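Local coordinates for protein 3'-5' exonuclease crn-4 (Caenorhabditis elegans, PDB 5DK5) that degrades DNA and RNA from the 3' end as a metal-dependent DEDDh-family exonuclease and takes part in apoptotic DNA degradation, at residues F118-D121 with D125-R128; D290-K293 with P298-F301; E40-A45 with D80-P85. One frame throughout, in Å; residues are numbered along the deposited sequence.

Contact 1: residues F118-D121 with D125-R128; sequences FVCD and DLWR. With IPA (isopropyl alcohol), chain M.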
loop_
_atom_site.group_PDB
_atom_site.type_symbol
_atom_site.label_atom_id
_atom_site.label_comp_id
_atom_site.label_asym_id
_atom_site.label_seq_id
_atom_site.Cartn_x
_atom_site.Cartn_y
_atom_site.Cartn_z
ATOM N N PHE B 118 12.840 -19.324 -20.621
ATOM C CA PHE B 118 11.862 -18.257 -20.484
ATOM C C PHE B 118 12.265 -17.038 -21.306
ATOM O O PHE B 118 13.449 -16.727 -21.433
ATOM C CB PHE B 118 11.689 -17.871 -19.013
ATOM C CG PHE B 118 11.003 -18.922 -18.194
ATOM C CD1 PHE B 118 9.623 -19.017 -18.184
ATOM C CD2 PHE B 118 11.737 -19.823 -17.442
ATOM C CE1 PHE B 118 8.987 -19.987 -17.436
ATOM C CE2 PHE B 118 11.107 -20.795 -16.693
ATOM C CZ PHE B 118 9.730 -20.878 -16.690
ATOM N N VAL B 119 11.265 -16.366 -21.866
ATOM C CA VAL B 119 11.472 -15.150 -22.642
ATOM C C VAL B 119 10.758 -13.985 -21.969
ATOM O O VAL B 119 9.603 -14.110 -21.558
ATOM C CB VAL B 119 10.956 -15.307 -24.084
ATOM C CG1 VAL B 119 11.223 -14.043 -24.893
ATOM C CG2 VAL B 119 11.601 -16.519 -24.748
ATOM N N CYS B 120 11.453 -12.857 -21.858
ATOM C CA CYS B 120 10.889 -11.654 -21.258
ATOM C C CYS B 120 11.263 -10.446 -22.107
ATOM O O CYS B 120 12.149 -10.529 -22.958
ATOM C CB CYS B 120 11.386 -11.481 -19.821
ATOM S SG CYS B 120 11.050 -12.894 -18.741
ATOM N N ASP B 121 10.584 -9.325 -21.879
ATOM C CA ASP B 121 10.849 -8.112 -22.643
ATOM C C ASP B 121 11.945 -7.271 -21.989
ATOM O O ASP B 121 12.370 -6.259 -22.541
ATOM C CB ASP B 121 9.569 -7.289 -22.798
ATOM C CG ASP B 121 9.069 -6.727 -21.484
ATOM O OD1 ASP B 121 9.339 -7.332 -20.425
ATOM O OD2 ASP B 121 8.397 -5.677 -21.515
ATOM N N ASP B 125 11.655 -8.759 -15.033
ATOM C CA ASP B 125 10.801 -9.858 -14.588
ATOM C C ASP B 125 11.531 -10.875 -13.711
ATOM O O ASP B 125 11.012 -11.286 -12.673
ATOM C CB ASP B 125 10.190 -10.579 -15.794
ATOM C CG ASP B 125 9.155 -9.736 -16.517
ATOM O OD1 ASP B 125 9.532 -8.999 -17.452
ATOM O OD2 ASP B 125 7.963 -9.814 -16.152
ATOM N N LEU B 126 12.731 -11.275 -14.121
ATOM C CA LEU B 126 13.452 -12.339 -13.428
ATOM C C LEU B 126 14.584 -11.820 -12.540
ATOM O O LEU B 126 14.757 -12.295 -11.418
ATOM C CB LEU B 126 14.003 -13.344 -14.442
ATOM C CG LEU B 126 12.948 -14.167 -15.194
ATOM C CD1 LEU B 126 13.618 -15.137 -16.149
ATOM C CD2 LEU B 126 12.025 -14.923 -14.241
ATOM N N TRP B 127 15.356 -10.854 -13.025
ATOM C CA TRP B 127 16.463 -10.333 -12.227
ATOM C C TRP B 127 15.973 -9.576 -10.991
ATOM O O TRP B 127 16.543 -9.723 -9.911
ATOM C CB TRP B 127 17.362 -9.417 -13.058
ATOM C CG TRP B 127 18.141 -8.465 -12.208
ATOM C CD1 TRP B 127 19.219 -8.755 -11.424
ATOM C CD2 TRP B 127 17.890 -7.065 -12.046
ATOM N NE1 TRP B 127 19.656 -7.621 -10.785
ATOM C CE2 TRP B 127 18.858 -6.570 -11.151
ATOM C CE3 TRP B 127 16.942 -6.183 -12.572
ATOM C CZ2 TRP B 127 18.905 -5.231 -10.770
ATOM C CZ3 TRP B 127 16.991 -4.855 -12.193
ATOM C CH2 TRP B 127 17.966 -4.391 -11.301
ATOM N N ARG B 128 14.923 -8.771 -11.144
ATOM C CA ARG B 128 14.410 -7.969 -10.029
ATOM C C ARG B 128 13.186 -8.601 -9.377
ATOM O O ARG B 128 13.238 -9.026 -8.223
ATOM C CB ARG B 128 14.064 -6.549 -10.494
ATOM C CG ARG B 128 13.497 -5.659 -9.384
ATOM C CD ARG B 128 13.371 -4.202 -9.823
ATOM N NE ARG B 128 12.397 -4.036 -10.897
ATOM C CZ ARG B 128 11.082 -3.963 -10.720
ATOM N NH1 ARG B 128 10.559 -4.046 -9.504
ATOM N NH2 ARG B 128 10.284 -3.814 -11.768
HETATM C C1 IPA M . 11.796 -4.491 -4.725
HETATM C C2 IPA M . 12.787 -3.717 -5.564
HETATM C C3 IPA M . 14.024 -4.562 -5.782
HETATM O O2 IPA M . 12.196 -3.409 -6.806
#

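Contact 2: residues D290-K293 with P298-F301; sequences DLYK and PIHF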
loop_
_atom_site.group_PDB
_atom_site.type_symbol
_atom_site.label_atom_id
_atom_site.label_comp_id
_atom_site.label_asym_id
_atom_site.label_seq_id
_atom_site.Cartn_x
_atom_site.Cartn_y
_atom_site.Cartn_z
ATOM N N ASP B 290 27.813 -0.517 2.929
ATOM C CA ASP B 290 27.912 0.935 2.805
ATOM C C ASP B 290 26.545 1.599 2.649
ATOM O O ASP B 290 26.375 2.767 2.996
ATOM C CB ASP B 290 28.800 1.302 1.615
ATOM C CG ASP B 290 28.362 0.622 0.330
ATOM O OD1 ASP B 290 28.685 -0.570 0.151
ATOM O OD2 ASP B 290 27.697 1.277 -0.500
ATOM N N LEU B 291 25.580 0.852 2.123
ATOM C CA LEU B 291 24.231 1.373 1.914
ATOM C C LEU B 291 23.339 1.169 3.139
ATOM O O LEU B 291 22.239 1.718 3.211
ATOM C CB LEU B 291 23.589 0.704 0.694
ATOM C CG LEU B 291 24.264 0.930 -0.660
ATOM C CD1 LEU B 291 23.578 0.094 -1.728
ATOM C CD2 LEU B 291 24.243 2.402 -1.044
ATOM N N TYR B 292 23.826 0.388 4.101
ATOM C CA TYR B 292 23.014 -0.065 5.231
ATOM C C TYR B 292 23.455 0.518 6.579
ATOM O O TYR B 292 23.098 -0.017 7.631
ATOM C CB TYR B 292 23.057 -1.597 5.307
ATOM C CG TYR B 292 22.427 -2.321 4.132
ATOM C CD1 TYR B 292 21.494 -1.696 3.314
ATOM C CD2 TYR B 292 22.764 -3.639 3.850
ATOM C CE1 TYR B 292 20.920 -2.360 2.248
ATOM C CE2 TYR B 292 22.194 -4.312 2.786
ATOM C CZ TYR B 292 21.273 -3.668 1.990
ATOM O OH TYR B 292 20.704 -4.335 0.932
ATOM N N LYS B 293 24.214 1.612 6.554
ATOM C CA LYS B 293 24.801 2.161 7.779
ATOM C C LYS B 293 24.191 3.500 8.206
ATOM O O LYS B 293 24.451 3.974 9.315
ATOM C CB LYS B 293 26.312 2.317 7.608
ATOM C CG LYS B 293 26.732 3.231 6.474
ATOM C CD LYS B 293 28.246 3.279 6.363
ATOM C CE LYS B 293 28.699 4.175 5.225
ATOM N NZ LYS B 293 30.183 4.189 5.093
ATOM N N PRO B 298 17.014 4.968 5.630
ATOM C CA PRO B 298 17.046 3.520 5.401
ATOM C C PRO B 298 16.425 3.111 4.068
ATOM O O PRO B 298 15.514 3.779 3.581
ATOM C CB PRO B 298 16.216 2.956 6.567
ATOM C CG PRO B 298 15.918 4.120 7.471
ATOM C CD PRO B 298 15.990 5.334 6.620
ATOM N N ILE B 299 16.922 2.019 3.495
ATOM C CA ILE B 299 16.329 1.435 2.296
ATOM C C ILE B 299 15.164 0.543 2.710
ATOM O O ILE B 299 15.369 -0.577 3.180
ATOM C CB ILE B 299 17.349 0.607 1.489
ATOM C CG1 ILE B 299 18.653 1.389 1.287
ATOM C CG2 ILE B 299 16.758 0.192 0.152
ATOM C CD1 ILE B 299 18.506 2.650 0.460
ATOM N N HIS B 300 13.945 1.039 2.534
ATOM C CA HIS B 300 12.758 0.351 3.034
ATOM C C HIS B 300 12.604 -1.059 2.460
ATOM O O HIS B 300 12.379 -2.012 3.206
ATOM C CB HIS B 300 11.500 1.170 2.730
ATOM C CG HIS B 300 10.223 0.426 2.965
ATOM N ND1 HIS B 300 9.836 -0.020 4.212
ATOM C CD2 HIS B 300 9.241 0.046 2.111
ATOM C CE1 HIS B 300 8.673 -0.638 4.115
ATOM N NE2 HIS B 300 8.291 -0.613 2.852
ATOM N N PHE B 301 12.731 -1.192 1.143
ATOM C CA PHE B 301 12.476 -2.475 0.493
ATOM C C PHE B 301 13.534 -3.507 0.873
ATOM O O PHE B 301 13.270 -4.708 0.865
ATOM C CB PHE B 301 12.411 -2.311 -1.032
ATOM C CG PHE B 301 13.757 -2.273 -1.711
ATOM C CD1 PHE B 301 14.408 -3.448 -2.061
ATOM C CD2 PHE B 301 14.355 -1.066 -2.026
ATOM C CE1 PHE B 301 15.638 -3.415 -2.691
ATOM C CE2 PHE B 301 15.584 -1.028 -2.659
ATOM C CZ PHE B 301 16.226 -2.205 -2.991
#

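Contact 3: residues E40-A45 with D80-P85; sequences EVIQFA and DFTGIP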
loop_
_atom_site.group_PDB
_atom_site.type_symbol
_atom_site.label_atom_id
_atom_site.label_comp_id
_atom_site.label_asym_id
_atom_site.label_seq_id
_atom_site.Cartn_x
_atom_site.Cartn_y
_atom_site.Cartn_z
ATOM N N GLU B 40 5.568 -6.869 -4.752
ATOM C CA GLU B 40 5.109 -8.251 -4.654
ATOM C C GLU B 40 4.351 -8.646 -5.913
ATOM O O GLU B 40 3.545 -7.870 -6.420
ATOM C CB GLU B 40 4.202 -8.439 -3.440
ATOM C CG GLU B 40 4.860 -8.162 -2.109
ATOM C CD GLU B 40 3.864 -8.189 -0.971
ATOM O OE1 GLU B 40 3.149 -7.182 -0.783
ATOM O OE2 GLU B 40 3.784 -9.223 -0.274
ATOM N N VAL B 41 4.599 -9.857 -6.402
ATOM C CA VAL B 41 3.893 -10.379 -7.566
ATOM C C VAL B 41 2.397 -10.488 -7.286
ATOM O O VAL B 41 1.994 -11.024 -6.253
ATOM C CB VAL B 41 4.434 -11.764 -7.973
ATOM C CG1 VAL B 41 3.633 -12.344 -9.137
ATOM C CG2 VAL B 41 5.904 -11.674 -8.340
ATOM N N ILE B 42 1.581 -9.985 -8.211
ATOM C CA ILE B 42 0.126 -10.066 -8.086
ATOM C C ILE B 42 -0.513 -10.727 -9.307
ATOM O O ILE B 42 -1.700 -11.055 -9.289
ATOM C CB ILE B 42 -0.502 -8.673 -7.871
ATOM C CG1 ILE B 42 -0.057 -7.703 -8.967
ATOM C CG2 ILE B 42 -0.119 -8.135 -6.495
ATOM C CD1 ILE B 42 -0.711 -6.337 -8.871
ATOM N N GLN B 43 0.269 -10.922 -10.365
ATOM C CA GLN B 43 -0.176 -11.732 -11.493
ATOM C C GLN B 43 0.994 -12.487 -12.120
ATOM O O GLN B 43 2.090 -11.948 -12.278
ATOM C CB GLN B 43 -0.876 -10.875 -12.546
ATOM C CG GLN B 43 -1.540 -11.702 -13.640
ATOM C CD GLN B 43 -2.459 -10.886 -14.527
ATOM O OE1 GLN B 43 -2.484 -9.657 -14.459
ATOM N NE2 GLN B 43 -3.225 -11.573 -15.368
ATOM N N PHE B 44 0.732 -13.743 -12.470
ATOM C CA PHE B 44 1.741 -14.674 -12.960
ATOM C C PHE B 44 1.258 -15.251 -14.290
ATOM O O PHE B 44 0.376 -16.110 -14.306
ATOM C CB PHE B 44 1.969 -15.778 -11.917
ATOM C CG PHE B 44 3.239 -16.565 -12.099
ATOM C CD1 PHE B 44 3.874 -16.646 -13.327
ATOM C CD2 PHE B 44 3.794 -17.238 -11.022
ATOM C CE1 PHE B 44 5.038 -17.380 -13.474
ATOM C CE2 PHE B 44 4.957 -17.972 -11.164
ATOM C CZ PHE B 44 5.578 -18.044 -12.389
ATOM N N ALA B 45 1.834 -14.783 -15.396
ATOM C CA ALA B 45 1.344 -15.130 -16.730
ATOM C C ALA B 45 2.428 -15.741 -17.616
ATOM O O ALA B 45 3.529 -15.201 -17.733
ATOM C CB ALA B 45 0.754 -13.901 -17.406
ATOM N N ASP B 80 -4.565 0.953 -12.275
ATOM C CA ASP B 80 -4.650 1.573 -13.591
ATOM C C ASP B 80 -3.579 1.031 -14.535
ATOM O O ASP B 80 -3.802 0.923 -15.741
ATOM C CB ASP B 80 -4.515 3.095 -13.479
ATOM C CG ASP B 80 -5.710 3.744 -12.799
ATOM O OD1 ASP B 80 -6.782 3.106 -12.722
ATOM O OD2 ASP B 80 -5.578 4.901 -12.347
ATOM N N PHE B 81 -2.421 0.688 -13.982
ATOM C CA PHE B 81 -1.296 0.227 -14.787
ATOM C C PHE B 81 -1.386 -1.260 -15.125
ATOM O O PHE B 81 -1.114 -1.661 -16.256
ATOM C CB PHE B 81 0.020 0.513 -14.063
ATOM C CG PHE B 81 1.230 0.019 -14.798
ATOM C CD1 PHE B 81 1.678 0.668 -15.936
ATOM C CD2 PHE B 81 1.920 -1.095 -14.352
ATOM C CE1 PHE B 81 2.792 0.215 -16.617
ATOM C CE2 PHE B 81 3.034 -1.554 -15.028
ATOM C CZ PHE B 81 3.470 -0.898 -16.163
ATOM N N THR B 82 -1.759 -2.073 -14.141
ATOM C CA THR B 82 -1.797 -3.522 -14.313
ATOM C C THR B 82 -3.145 -4.012 -14.840
ATOM O O THR B 82 -3.234 -5.091 -15.429
ATOM C CB THR B 82 -1.508 -4.242 -12.987
ATOM O OG1 THR B 82 -2.552 -3.951 -12.051
ATOM C CG2 THR B 82 -0.164 -3.799 -12.414
ATOM N N GLY B 83 -4.191 -3.220 -14.623
ATOM C CA GLY B 83 -5.538 -3.609 -14.998
ATOM C C GLY B 83 -6.140 -4.629 -14.045
ATOM O O GLY B 83 -7.201 -5.189 -14.317
ATOM N N ILE B 84 -5.469 -4.864 -12.921
ATOM C CA ILE B 84 -5.919 -5.861 -11.956
ATOM C C ILE B 84 -6.852 -5.217 -10.927
ATOM O O ILE B 84 -6.472 -4.244 -10.275
ATOM C CB ILE B 84 -4.730 -6.520 -11.232
ATOM C CG1 ILE B 84 -3.799 -7.180 -12.251
ATOM C CG2 ILE B 84 -5.220 -7.556 -10.223
ATOM C CD1 ILE B 84 -2.506 -7.705 -11.663
ATOM N N PRO B 85 -8.081 -5.747 -10.781
ATOM C CA PRO B 85 -8.977 -5.220 -9.748
ATOM C C PRO B 85 -8.669 -5.799 -8.370
ATOM O O PRO B 85 -8.123 -6.900 -8.270
ATOM C CB PRO B 85 -10.360 -5.654 -10.233
ATOM C CG PRO B 85 -10.108 -6.916 -10.965
ATOM C CD PRO B 85 -8.750 -6.768 -11.611
#

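Contact 1: residues F118-D121 with D125-R128
Beside the magnesium site, whose ligands are Asp25, Glu27 and Asp194, Asp121 and Asp125 meet where a central strand ends and the next helix begins. Their OD1 atoms approach to 3.4 Å; both are acceptors, so no hydrogen bond joins them. The two side chains cross at about a right angle, with the carboxylate planes turned 54° apart. Asp125 reaches this place because its CG lies anti to its own carbonyl carbon (chi1 -70°), which directs the carboxylate back toward the strand. Its other oxygen, OD2, accepts a hydrogen bond from the backbone N of Phe26, and its side chain is about 4 Å from that of Asp25. Its position is consistent with Asp125 being the third acidic residue of the DEDDh signature.

Strand 116-120, helix 124-136 and strand 147-150 form a beta-alpha-beta unit, whose first two members pack here through apolar groups. The SG of Cys120 lies 3.8 Å from CB of Asp125 and 4.2 Å from CG of Leu126, a small, polarisable group suited to a narrow join between strand and helix. Further back along the strand, CD1 of Leu126 lies 4.4 Å from CB of Phe118, whose ring continues edge-to-face onto Phe145.

One turn further along the helix, Arg128 bends at chi3 (65°), and its NH1 donates a hydrogen bond of 3.2 Å to O2 of an isopropanol molecule, probably from the crystallisation liquor, which lies at the edge of the guanidinium. Gln124 OE1 accepts a hydrogen bond from NE, so NE and NH1 have different partners.

Contact 2: residues D290-K293 with P298-F301
The ring of Tyr292 presents its edge to Ile299: CE1 is 4.5 Å from CG1, and that carbon lies near the plane of the ring. The same ring is stacked with that of Tyr308, the C-terminal residue, whose OH is also hydrogen-bonded to the backbone N of Ile299.

Ile299 carries the contact from its side. Its first torsion (chi1 -48°), with CG1 anti to the carbonyl carbon, sets CG1 toward 290-293, and CG1 itself, not the terminal CD1, comes within 4.1 Å of the backbone O of Leu291, a van der Waals approach to a carbonyl. The chain bends at chi2 (-64°), which leaves CD1 farther from that oxygen. A beta-branched, purely apolar residue suits this buried spot, where it touches the tyrosine edge and also Trp235.

Ile299 also holds the N-cap position of the C-terminal helix 300-305. Its side chain cannot accept a hydrogen bond, and the start of the helix draws instead on an acid far away in sequence: the carboxylate of Asp36 receives the backbone N of His300 on OD2 and that of Phe301 on OD1. In the homodimer, which forms through the C-terminus, both ring nitrogens of His300 are engaged, ND1 with Asp90 and NE2 with Thr73 of the second subunit.

Contact 3: residues E40-A45 with D80-P85
Ile84 pushes the end of its side chain between Ile42 and Gln43, meeting each at a slant. Its CD1 is 3.6 Å from CD1 of Ile42, methyl against methyl, and equally near the CG1 of that residue, so the terminal methyl of Ile84 rests against the outer part of the longer branch of Ile42. On Ile42 that branch is placed between the backbone N and the carbonyl carbon (chi1 54°), then runs straight on, which carries CD1 out from the strand toward 80-85. The same methyl of Ile84 rests 3.7 Å from CB of Gln43 and 3.4 Å from its OE1. Gln43 thus offers aliphatic carbon near the backbone and an amide farther out; its chain is extended, and the amide is hydrogen-bonded elsewhere, NE2 giving a bond to Asn63 OD1.

Two successive strand residues can both turn toward the same partner because strand 41-50 opens with a classic beta bulge, in which Ile42 and Gln43 together face Glu27 on the adjacent antiparallel strand 20-28. This strand pair belongs to the RNase H-like sheet of the exonuclease domain, and Glu27 is one of its magnesium ligands.

On the other segment, the chain leaves helix 76-82 through an ST turn: Thr82 OG1 accepts the backbone N of Ile84 at 3.2 Å, with an N-H...O angle of 158°, while its hydroxyl is also bonded to the O of Cys78. The turn passes through Gly83 at positive phi (76°), a conformation easily reached without a side chain, and brings Ile84 round to the strand. The methyl CD1 of Ile42 lies 4.4 Å from OG1 of Thr82, whose side chain is about 4 Å from that of Glu27.

Overall arrangement
Contacts 1 and 3 both lie beside the active site. Their centres are 16 Å apart and their nearest atoms about 6 Å, yet both reach the same sheet: contact 1 through strand 116-120, contact 3 through strand 41-50, with the metal-ligand strand 20-28 lying between them. A bound MES molecule is about 4 Å from the side chain of Asp121 and about 5 Å from that of Thr82, so both contacts border the pocket it occupies. Contact 2 stands apart, its centre 25 Å from that of contact 1 and 27 Å from that of contact 3; it belongs to the C-terminal region and the dimer interface.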